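Long-range contact in beta sliding clamp (Bartonella birtlesii LL-WM9, PDB 6PTR), which probably encircles DNA as a ring-shaped head-to-tail dimer and tethers DNA polymerases and other proteins to it for processive replication: residues I332-R337 and Y374-V379. Sequence-based numbering, arbitrary orientation.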
loop_
_atom_site.group_PDB
_atom_site.type_symbol
_atom_site.label_atom_id
_atom_site.label_comp_id
_atom_site.label_asym_id
_atom_site.label_seq_id
_atom_site.Cartn_x
_atom_site.Cartn_y
_atom_site.Cartn_z
ATOM N N ILE C 332 13.043 5.748 -33.576
ATOM C CA ILE C 332 13.910 5.302 -32.497
ATOM C C ILE C 332 13.041 4.836 -31.345
ATOM O O ILE C 332 12.004 5.441 -31.039
ATOM C CB ILE C 332 14.889 6.430 -32.076
ATOM C CG1 ILE C 332 15.900 5.925 -31.037
ATOM C CG2 ILE C 332 14.123 7.640 -31.546
ATOM C CD1 ILE C 332 17.107 6.916 -30.863
ATOM N N GLY C 333 13.455 3.748 -30.707
ATOM C CA GLY C 333 12.699 3.151 -29.626
ATOM C C GLY C 333 13.414 3.364 -28.307
ATOM O O GLY C 333 14.641 3.404 -28.256
ATOM N N PHE C 334 12.635 3.445 -27.236
ATOM C CA PHE C 334 13.135 3.517 -25.868
ATOM C C PHE C 334 12.225 2.720 -24.950
ATOM O O PHE C 334 11.051 2.499 -25.242
ATOM C CB PHE C 334 13.183 4.965 -25.336
ATOM C CG PHE C 334 14.176 5.837 -26.035
ATOM C CD1 PHE C 334 15.533 5.714 -25.767
ATOM C CD2 PHE C 334 13.759 6.787 -26.957
ATOM C CE1 PHE C 334 16.457 6.531 -26.410
ATOM C CE2 PHE C 334 14.677 7.594 -27.613
ATOM C CZ PHE C 334 16.026 7.471 -27.335
ATOM N N ASN C 335 12.790 2.300 -23.821
ATOM C CA ASN C 335 12.003 1.797 -22.710
ATOM C C ASN C 335 11.145 2.932 -22.165
ATOM O O ASN C 335 11.665 3.977 -21.764
ATOM C CB ASN C 335 12.957 1.257 -21.633
ATOM C CG ASN C 335 12.236 0.734 -20.417
ATOM O OD1 ASN C 335 11.383 1.417 -19.850
ATOM N ND2 ASN C 335 12.603 -0.475 -19.986
ATOM N N SER C 336 9.823 2.746 -22.192
ATOM C CA SER C 336 8.913 3.830 -21.825
ATOM C C SER C 336 9.053 4.210 -20.354
ATOM O O SER C 336 8.929 5.385 -20.004
ATOM C CB SER C 336 7.475 3.420 -22.135
ATOM O OG SER C 336 7.127 2.229 -21.451
ATOM N N ARG C 337 9.249 3.230 -19.475
ATOM C CA ARG C 337 9.449 3.551 -18.067
ATOM C C ARG C 337 10.714 4.376 -17.868
ATOM O O ARG C 337 10.734 5.307 -17.061
ATOM C CB ARG C 337 9.507 2.278 -17.230
ATOM C CG ARG C 337 9.625 2.570 -15.737
ATOM C CD ARG C 337 8.450 3.420 -15.252
ATOM N NE ARG C 337 8.880 4.725 -14.755
ATOM C CZ ARG C 337 8.054 5.675 -14.325
ATOM N NH1 ARG C 337 8.540 6.831 -13.866
ATOM N NH2 ARG C 337 6.740 5.469 -14.354
ATOM N N TYR C 374 21.566 13.376 -18.608
ATOM C CA TYR C 374 21.157 11.991 -18.582
ATOM C C TYR C 374 21.463 11.363 -19.932
ATOM O O TYR C 374 21.443 12.032 -20.973
ATOM C CB TYR C 374 19.668 11.861 -18.254
ATOM C CG TYR C 374 19.356 12.549 -16.969
ATOM C CD1 TYR C 374 19.662 11.930 -15.756
ATOM C CD2 TYR C 374 18.826 13.837 -16.951
ATOM C CE1 TYR C 374 19.418 12.555 -14.562
ATOM C CE2 TYR C 374 18.572 14.485 -15.738
ATOM C CZ TYR C 374 18.881 13.832 -14.552
ATOM O OH TYR C 374 18.642 14.457 -13.361
ATOM N N VAL C 375 21.767 10.076 -19.907
ATOM C CA VAL C 375 21.965 9.307 -21.126
ATOM C C VAL C 375 21.010 8.119 -21.103
ATOM O O VAL C 375 20.826 7.469 -20.068
ATOM C CB VAL C 375 23.429 8.846 -21.259
ATOM C CG1 VAL C 375 23.643 8.125 -22.593
ATOM C CG2 VAL C 375 24.379 10.007 -21.130
ATOM N N LEU C 376 20.401 7.831 -22.247
ATOM C CA LEU C 376 19.491 6.693 -22.312
ATOM C C LEU C 376 19.758 5.898 -23.582
ATOM O O LEU C 376 19.765 6.459 -24.686
ATOM C CB LEU C 376 18.038 7.161 -22.284
ATOM C CG LEU C 376 16.999 6.041 -22.349
ATOM C CD1 LEU C 376 17.116 5.150 -21.126
ATOM C CD2 LEU C 376 15.611 6.657 -22.459
ATOM N N MET C 377 19.971 4.579 -23.417
ATOM C CA MET C 377 20.186 3.713 -24.574
ATOM C C MET C 377 18.853 3.402 -25.246
ATOM O O MET C 377 17.864 3.136 -24.567
ATOM C CB MET C 377 20.853 2.400 -24.148
ATOM C CG MET C 377 21.506 1.614 -25.320
ATOM S SD MET C 377 22.860 2.571 -26.033
ATOM C CE MET C 377 23.331 1.490 -27.373
ATOM N N PRO C 378 18.785 3.423 -26.568
ATOM C CA PRO C 378 17.544 3.009 -27.240
ATOM C C PRO C 378 17.345 1.502 -27.177
ATOM O O PRO C 378 18.225 0.738 -26.777
ATOM C CB PRO C 378 17.731 3.461 -28.690
ATOM C CG PRO C 378 19.198 3.645 -28.859
ATOM C CD PRO C 378 19.745 4.030 -27.491
ATOM N N VAL C 379 16.166 1.079 -27.641
ATOM C CA VAL C 379 15.866 -0.336 -27.837
ATOM C C VAL C 379 15.364 -0.486 -29.273
ATOM O O VAL C 379 14.840 0.461 -29.863
ATOM C CB VAL C 379 14.817 -0.888 -26.840
ATOM C CG1 VAL C 379 15.285 -0.669 -25.373
ATOM C CG2 VAL C 379 13.457 -0.237 -27.057
HETATM O O HOH W 1 15.680 2.115 -31.834
HETATM O O HOH W 2 15.592 2.523 -23.113
#
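F334 and L376 show how the edge of an aromatic ring can be straddled by a chain that crosses its strand. The crossing chain wraps round the CD1-CE1 edge: CD2 of L376 comes obliquely from one side of the ring plane, 3.4 Å from CD1 of F334, CA of P378 obliquely from the opposite side, and O of M377 lies between them near the plane, 3.7 Å from CD1 of F334. F334 reaches this chain because CG stands anti to its carbonyl carbon (chi1 -67°), which swings the ring back although its CB bond leads away. Further along, P378 CB is 3.9 Å from I332 CG1, the two side chains meeting at a slant. In the C-terminal domain of this DNA-clamp fold, the chain leaving strand 372-376 thus passes over strand 330-335, an outermost strand, within this subunit, of another sheet, while L339 of helix 336-345 packs on both F334 and L376. One direct bond joins the backbones: V379 N donates to G333 O at 2.8 Å, from well above the carbonyl plane. Two waters flank it, one taking the N-H of G333 and giving to V379 O, the other linking N335 N in the same way to M377 O. V379 turns CG2 to the strand, 3.8 Å from F334 N, and with M377 also packs against the bound peptide, griselimycin.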